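Local coordinates for protein putative Type I topoisomerase (Deinococcus radiodurans, PDB 3M4A) that probably relaxes DNA supercoils as a type IB topoisomerase, breaking one strand of the duplex, letting the DNA swivel and resealing it without ATP, at residues 220-223 against 224-228; 300-304 against 305-309; 326-329 against 330-334. All coordinates share one frame; numbering follows the deposited sequence.

Contact 1: residues 220-223 against 224-228; sequences TELN and AYLRE
R227 folds back along the helix toward N223 and T220, one and two turns earlier, and its guanidinium lies over the backbone of A224. CG stands anti to the carbonyl carbon (chi1 -74°), which sends the chain backward along the helix, and a bend at chi3 (-57°) then turns the flat group over the helix. One of its faces meets A224 CA, 3.3 Å above the plane and displaced toward the rim. At the edge of the group, in its plane, a water accepts from R227 NH1 at 3.0 Å and donates to T220 O at 2.7 Å. T220 O is thus gripped twice, since A224 N also donates to it at 3.1 Å. The aliphatic part of the arginine follows the same course, R227 CG passing 3.4 Å from N223 O, which accepts the backbone N-H of R227.

The buried side is mostly apolar, apart from the Y225 hydroxyl. L222 CD1 reaches forward to both L226 CG and Y225 CD2, each at 4.4 Å, while L226 CG sits 3.5 Å from L222 O. Beyond CD2 the Y225 side chain leads away; its hydroxyl hydrogen-bonds D112, and it packs on A125 and T128 of helix 120-134. E221 also packs on that helix, against M124, and forms a salt bridge with R215. With L226 also resting on A235 and F238 of helix 235-254, the arrangement is that of an amphipathic alpha-helix, 219-230, in the mainly helical catalytic core of a type IB topoisomerase.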
loop_
_atom_site.group_PDB
_atom_site.type_symbol
_atom_site.label_atom_id
_atom_site.label_comp_id
_atom_site.label_asym_id
_atom_site.label_seq_id
_atom_site.Cartn_x
_atom_site.Cartn_y
_atom_site.Cartn_z
ATOM N N THR A 220 6.695 -10.414 10.552
ATOM C CA THR A 220 7.638 -9.507 11.215
ATOM C C THR A 220 8.694 -8.947 10.254
ATOM O O THR A 220 8.951 -7.747 10.243
ATOM C CB THR A 220 8.328 -10.190 12.400
ATOM O OG1 THR A 220 7.327 -10.689 13.290
ATOM C CG2 THR A 220 9.254 -9.191 13.149
ATOM N N GLU A 221 9.251 -9.818 9.423
ATOM C CA GLU A 221 10.246 -9.428 8.432
ATOM C C GLU A 221 9.648 -8.474 7.381
ATOM O O GLU A 221 10.253 -7.456 7.055
ATOM C CB GLU A 221 10.851 -10.661 7.768
ATOM C CG GLU A 221 12.091 -10.344 6.980
ATOM C CD GLU A 221 12.730 -11.548 6.339
ATOM O OE1 GLU A 221 12.167 -12.656 6.443
ATOM O OE2 GLU A 221 13.807 -11.368 5.721
ATOM N N LEU A 222 8.453 -8.788 6.889
ATOM C CA LEU A 222 7.789 -7.913 5.921
ATOM C C LEU A 222 7.471 -6.567 6.531
ATOM O O LEU A 222 7.669 -5.530 5.906
ATOM C CB LEU A 222 6.509 -8.537 5.354
ATOM C CG LEU A 222 5.743 -7.672 4.341
ATOM C CD1 LEU A 222 6.612 -7.265 3.153
ATOM C CD2 LEU A 222 4.483 -8.404 3.855
ATOM N N ASN A 223 6.973 -6.566 7.765
ATOM C CA ASN A 223 6.672 -5.295 8.416
ATOM C C ASN A 223 7.916 -4.418 8.610
ATOM O O ASN A 223 7.818 -3.208 8.523
ATOM C CB ASN A 223 5.918 -5.509 9.738
ATOM C CG ASN A 223 4.454 -5.919 9.521
ATOM O OD1 ASN A 223 3.814 -5.506 8.551
ATOM N ND2 ASN A 223 3.922 -6.724 10.429
ATOM N N ALA A 224 9.079 -5.028 8.844
ATOM C CA ALA A 224 10.348 -4.280 8.915
ATOM C C ALA A 224 10.746 -3.657 7.578
ATOM O O ALA A 224 11.243 -2.530 7.525
ATOM C CB ALA A 224 11.477 -5.184 9.434
ATOM N N TYR A 225 10.522 -4.402 6.497
ATOM C CA TYR A 225 10.758 -3.918 5.142
ATOM C C TYR A 225 9.866 -2.712 4.857
ATOM O O TYR A 225 10.337 -1.694 4.338
ATOM C CB TYR A 225 10.503 -5.052 4.147
ATOM C CG TYR A 225 10.710 -4.698 2.683
ATOM C CD1 TYR A 225 11.981 -4.661 2.139
ATOM C CD2 TYR A 225 9.633 -4.389 1.859
ATOM C CE1 TYR A 225 12.191 -4.341 0.813
ATOM C CE2 TYR A 225 9.819 -4.066 0.528
ATOM C CZ TYR A 225 11.104 -4.053 0.002
ATOM O OH TYR A 225 11.342 -3.727 -1.313
ATOM N N LEU A 226 8.585 -2.834 5.199
ATOM C CA LEU A 226 7.633 -1.728 5.039
ATOM C C LEU A 226 8.048 -0.499 5.857
ATOM O O LEU A 226 8.000 0.624 5.364
ATOM C CB LEU A 226 6.211 -2.154 5.410
ATOM C CG LEU A 226 5.552 -3.191 4.498
ATOM C CD1 LEU A 226 4.174 -3.578 4.996
ATOM C CD2 LEU A 226 5.496 -2.654 3.063
ATOM N N ARG A 227 8.500 -0.701 7.094
ATOM C CA ARG A 227 9.009 0.433 7.868
ATOM C C ARG A 227 10.097 1.183 7.104
ATOM O O ARG A 227 10.087 2.413 7.059
ATOM C CB ARG A 227 9.527 -0.012 9.239
ATOM C CG ARG A 227 8.424 -0.351 10.223
ATOM C CD ARG A 227 8.898 -0.291 11.680
ATOM N NE ARG A 227 10.042 -1.162 11.940
ATOM C CZ ARG A 227 9.987 -2.492 12.068
ATOM N NH1 ARG A 227 8.837 -3.143 11.955
ATOM N NH2 ARG A 227 11.100 -3.179 12.310
ATOM N N GLU A 228 11.007 0.441 6.475
ATOM C CA GLU A 228 12.050 1.043 5.659
ATOM C C GLU A 228 11.494 1.820 4.475
ATOM O O GLU A 228 11.893 2.963 4.262
ATOM C CB GLU A 228 13.044 0.003 5.137
ATOM C CG GLU A 228 14.102 0.631 4.230
ATOM C CD GLU A 228 14.992 -0.368 3.537
ATOM O OE1 GLU A 228 15.086 -1.505 4.019
ATOM O OE2 GLU A 228 15.593 -0.014 2.494
HETATM O O HOH W 1 8.748 -6.111 12.387
#

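Contact 2: residues 300-304 against 305-309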
loop_
_atom_site.group_PDB
_atom_site.type_symbol
_atom_site.label_atom_id
_atom_site.label_comp_id
_atom_site.label_asym_id
_atom_site.label_seq_id
_atom_site.Cartn_x
_atom_site.Cartn_y
_atom_site.Cartn_z
ATOM N N ASP A 300 -21.609 16.010 -5.800
ATOM C CA ASP A 300 -21.539 17.273 -6.531
ATOM C C ASP A 300 -21.266 17.079 -8.033
ATOM O O ASP A 300 -20.972 18.051 -8.738
ATOM C CB ASP A 300 -20.458 18.167 -5.906
ATOM C CG ASP A 300 -20.905 18.801 -4.587
ATOM O OD1 ASP A 300 -22.116 18.808 -4.303
ATOM O OD2 ASP A 300 -20.041 19.291 -3.845
ATOM N N GLY A 301 -21.333 15.833 -8.511
ATOM C CA GLY A 301 -21.211 15.512 -9.937
ATOM C C GLY A 301 -19.786 15.467 -10.472
ATOM O O GLY A 301 -19.561 15.643 -11.677
ATOM N N LYS A 302 -18.822 15.216 -9.586
ATOM C CA LYS A 302 -17.417 15.197 -9.972
ATOM C C LYS A 302 -16.802 13.837 -9.669
ATOM O O LYS A 302 -17.040 13.273 -8.609
ATOM C CB LYS A 302 -16.653 16.291 -9.244
ATOM C CG LYS A 302 -17.140 17.710 -9.605
ATOM C CD LYS A 302 -16.510 18.754 -8.712
ATOM C CE LYS A 302 -16.854 20.173 -9.183
ATOM N NZ LYS A 302 -17.176 21.031 -8.024
ATOM N N VAL A 303 -16.003 13.338 -10.602
ATOM C CA VAL A 303 -15.383 12.004 -10.474
ATOM C C VAL A 303 -13.911 12.104 -10.865
ATOM O O VAL A 303 -13.425 13.198 -11.209
ATOM C CB VAL A 303 -16.109 10.965 -11.342
ATOM C CG1 VAL A 303 -17.534 10.730 -10.795
ATOM C CG2 VAL A 303 -16.159 11.401 -12.809
ATOM N N LEU A 304 -13.179 10.989 -10.813
ATOM C CA LEU A 304 -11.731 11.030 -11.097
ATOM C C LEU A 304 -11.404 11.740 -12.417
ATOM O O LEU A 304 -10.449 12.499 -12.481
ATOM C CB LEU A 304 -11.144 9.619 -11.147
ATOM C CG LEU A 304 -11.046 8.878 -9.820
ATOM C CD1 LEU A 304 -10.525 7.447 -10.062
ATOM C CD2 LEU A 304 -10.166 9.636 -8.821
ATOM N N ASP A 305 -12.219 11.492 -13.446
ATOM C CA ASP A 305 -12.040 12.108 -14.775
ATOM C C ASP A 305 -11.857 13.631 -14.708
ATOM O O ASP A 305 -11.155 14.217 -15.530
ATOM C CB ASP A 305 -13.262 11.880 -15.676
ATOM C CG ASP A 305 -13.793 10.451 -15.663
ATOM O OD1 ASP A 305 -13.189 9.559 -15.037
ATOM O OD2 ASP A 305 -14.859 10.238 -16.299
ATOM N N ASP A 306 -12.525 14.267 -13.753
ATOM C CA ASP A 306 -12.501 15.728 -13.612
ATOM C C ASP A 306 -11.224 16.266 -12.971
ATOM O O ASP A 306 -10.995 17.492 -12.945
ATOM C CB ASP A 306 -13.718 16.187 -12.804
ATOM C CG ASP A 306 -15.025 15.840 -13.481
ATOM O OD1 ASP A 306 -15.277 16.354 -14.597
ATOM O OD2 ASP A 306 -15.807 15.054 -12.916
ATOM N N TYR A 307 -10.388 15.372 -12.443
ATOM C CA TYR A 307 -9.161 15.760 -11.749
ATOM C C TYR A 307 -7.890 15.294 -12.459
ATOM O O TYR A 307 -6.831 15.175 -11.836
ATOM C CB TYR A 307 -9.188 15.262 -10.304
ATOM C CG TYR A 307 -10.240 15.977 -9.499
ATOM C CD1 TYR A 307 -9.982 17.229 -8.943
ATOM C CD2 TYR A 307 -11.497 15.426 -9.322
ATOM C CE1 TYR A 307 -10.943 17.904 -8.227
ATOM C CE2 TYR A 307 -12.482 16.108 -8.596
ATOM C CZ TYR A 307 -12.196 17.340 -8.065
ATOM O OH TYR A 307 -13.159 18.008 -7.342
ATOM N N GLU A 308 -8.004 15.053 -13.755
ATOM C CA GLU A 308 -6.848 14.719 -14.587
ATOM C C GLU A 308 -5.902 15.915 -14.653
ATOM O O GLU A 308 -6.345 17.065 -14.589
ATOM C CB GLU A 308 -7.279 14.374 -16.006
ATOM C CG GLU A 308 -7.970 13.037 -16.165
ATOM C CD GLU A 308 -8.296 12.756 -17.609
ATOM O OE1 GLU A 308 -8.899 13.633 -18.261
ATOM O OE2 GLU A 308 -7.936 11.668 -18.099
ATOM N N PRO A 309 -4.595 15.662 -14.776
ATOM C CA PRO A 309 -3.675 16.805 -14.866
ATOM C C PRO A 309 -3.963 17.649 -16.103
ATOM O O PRO A 309 -4.428 17.120 -17.103
ATOM C CB PRO A 309 -2.297 16.142 -14.916
ATOM C CG PRO A 309 -2.552 14.732 -15.400
ATOM C CD PRO A 309 -3.887 14.368 -14.847
HETATM O O HOH W 2 -18.266 14.823 -13.782
#
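D306 reaches back to V303 and closes the tight half of this turn with a reciprocal pair of bonds. V303 N donates to D306 OD2 at 2.9 Å, nearly straight at 168°, using the anti lone pair of that oxygen. In return D306 N donates to V303 O, also at 2.9 Å, from above the carbonyl plane. With CG anti to its carbonyl carbon (chi1 -62°), the D306 side chain comes back over the turn, and OD2 lies 3.4 Å from K302 CA. Y307 N donates to L304 O in the next step, again from above the carbonyl plane, and V303 O approaches the edge of the Y307 ring, 3.5 Å from CD2.

These successive i to i+3 bonds are those of a short 3-10 turn, set in the loop between helices 292-299 and 312-316. The loop begins at a Schellman motif that ends the first of these helices, with G301 at positive phi as its C-prime residue. L304 buries its side chain against A248 and E249 of helix 235-254 and against A327 and L328 of helix 323-337. The V303 and D305 side chains lie side by side and point the same way, V303 CG2 being 3.8 Å from D305 CG, and both rest on A252 of helix 235-254.

Packing is looser on the solvent side. K302 slants across Y307, its CD 3.7 Å from Y307 OH, while its ammonium end leads away. Here a water donates to both G301 O and D306 OD2, each at 2.6 Å, so that this carboxylate oxygen receives the water as well as V303 N-H.

Contact 3: residues 326-329 against 330-334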
loop_
_atom_site.group_PDB
_atom_site.type_symbol
_atom_site.label_atom_id
_atom_site.label_comp_id
_atom_site.label_asym_id
_atom_site.label_seq_id
_atom_site.Cartn_x
_atom_site.Cartn_y
_atom_site.Cartn_z
ATOM N N GLY A 326 -3.202 9.113 -9.662
ATOM C CA GLY A 326 -2.867 10.509 -9.864
ATOM C C GLY A 326 -4.107 11.367 -9.764
ATOM O O GLY A 326 -4.103 12.403 -9.100
ATOM N N ALA A 327 -5.171 10.941 -10.423
ATOM C CA ALA A 327 -6.425 11.682 -10.366
ATOM C C ALA A 327 -6.976 11.694 -8.942
ATOM O O ALA A 327 -7.506 12.718 -8.486
ATOM C CB ALA A 327 -7.433 11.133 -11.349
ATOM N N LEU A 328 -6.858 10.571 -8.230
ATOM C CA LEU A 328 -7.288 10.526 -6.825
ATOM C C LEU A 328 -6.511 11.516 -5.944
ATOM O O LEU A 328 -7.089 12.248 -5.119
ATOM C CB LEU A 328 -7.169 9.103 -6.255
ATOM C CG LEU A 328 -7.559 8.955 -4.773
ATOM C CD1 LEU A 328 -9.004 9.369 -4.552
ATOM C CD2 LEU A 328 -7.336 7.518 -4.306
ATOM N N LYS A 329 -5.198 11.553 -6.122
ATOM C CA LYS A 329 -4.380 12.490 -5.386
ATOM C C LYS A 329 -4.874 13.912 -5.584
ATOM O O LYS A 329 -5.020 14.647 -4.624
ATOM C CB LYS A 329 -2.925 12.416 -5.809
ATOM C CG LYS A 329 -2.027 13.169 -4.839
ATOM C CD LYS A 329 -0.588 13.161 -5.227
ATOM C CE LYS A 329 0.231 13.792 -4.106
ATOM N NZ LYS A 329 1.633 14.080 -4.504
ATOM N N ARG A 330 -5.122 14.269 -6.835
ATOM C CA ARG A 330 -5.596 15.613 -7.170
ATOM C C ARG A 330 -6.993 15.870 -6.609
ATOM O O ARG A 330 -7.266 16.975 -6.118
ATOM C CB ARG A 330 -5.540 15.827 -8.672
ATOM C CG ARG A 330 -4.117 15.966 -9.170
ATOM C CD ARG A 330 -4.049 16.102 -10.672
ATOM N NE ARG A 330 -4.782 17.268 -11.139
ATOM C CZ ARG A 330 -4.328 18.514 -11.112
ATOM N NH1 ARG A 330 -3.114 18.796 -10.648
ATOM N NH2 ARG A 330 -5.104 19.493 -11.550
ATOM N N MET A 331 -7.863 14.856 -6.642
ATOM C CA MET A 331 -9.187 14.996 -6.006
ATOM C C MET A 331 -9.067 15.260 -4.508
ATOM O O MET A 331 -9.753 16.147 -3.970
ATOM C CB MET A 331 -10.064 13.769 -6.263
ATOM C CG MET A 331 -11.444 13.870 -5.655
ATOM S SD MET A 331 -12.402 12.351 -5.831
ATOM C CE MET A 331 -13.032 12.525 -7.484
ATOM N N LEU A 332 -8.225 14.498 -3.815
ATOM C CA LEU A 332 -8.036 14.712 -2.382
ATOM C C LEU A 332 -7.447 16.092 -2.109
ATOM O O LEU A 332 -7.834 16.759 -1.145
ATOM C CB LEU A 332 -7.153 13.641 -1.764
ATOM C CG LEU A 332 -7.749 12.232 -1.770
ATOM C CD1 LEU A 332 -6.686 11.235 -1.289
ATOM C CD2 LEU A 332 -9.025 12.133 -0.910
ATOM N N GLU A 333 -6.522 16.514 -2.963
ATOM C CA GLU A 333 -5.927 17.849 -2.835
ATOM C C GLU A 333 -6.968 18.985 -2.957
ATOM O O GLU A 333 -6.769 20.068 -2.389
ATOM C CB GLU A 333 -4.760 18.023 -3.823
ATOM C CG GLU A 333 -3.525 17.227 -3.385
ATOM C CD GLU A 333 -2.358 17.287 -4.363
ATOM O OE1 GLU A 333 -2.582 17.441 -5.591
ATOM O OE2 GLU A 333 -1.204 17.154 -3.884
ATOM N N SER A 334 -8.081 18.746 -3.647
ATOM C CA SER A 334 -9.115 19.777 -3.761
ATOM C C SER A 334 -9.763 20.118 -2.413
ATOM O O SER A 334 -10.334 21.200 -2.267
ATOM C CB SER A 334 -10.189 19.378 -4.776
ATOM O OG SER A 334 -11.006 18.332 -4.297
#
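Four successive i to i+4 backbone bonds carry the helix from G326-K329 into R330-E333, the straightest running from L332 N to L328 O at 2.8 Å and 169°. Beside that bond the two leucines cross, L328 CD1 meeting L332 CG at 4.2 Å. L328 has CG anti to the backbone N (chi1 178°), and its tip comes forward to its partner, whereas L332 leans back until its CG is 3.4 Å from L328 O. Both lie on the buried face of helix 323-337, against W241 of helix 235-254 and I294 of helix 292-299, with L332 extending to L95 and T96 of helix 91-113.

On another side K329 runs fully extended past E333. Its CE comes within 3.7 Å of E333 OE2, but K329 NZ stays 4.2 Å from that oxygen, so the opposite charges lie near each other but beyond a salt bridge. E333 CG lies closer in, 3.2 Å from K329 O. Farther along, S334 OG donates to M331 O and is hydrogen-bonded to R297 as well.

Contacts 2 and 3 are neighbours, with centres 9 Å apart, and they touch directly: L304 CD2 lies 3.5 Å from L328 N, and V303 C is 3.5 Å from M331 CE. A weak hydrogen bond from R330 NE to Y307 O adds a polar tie between the 300-309 loop and helix 323-337. Contact 1 lies across the centre of the chain, its own centre 35 Å from that of contact 2 and 28 Å from that of contact 3. Helix 235-254 packs against side chains from all three. Contact 1 also comes nearest the bound DNA, at about 9 Å between nearest atoms, against about 15 Å for contact 2 and 14 Å for contact 3.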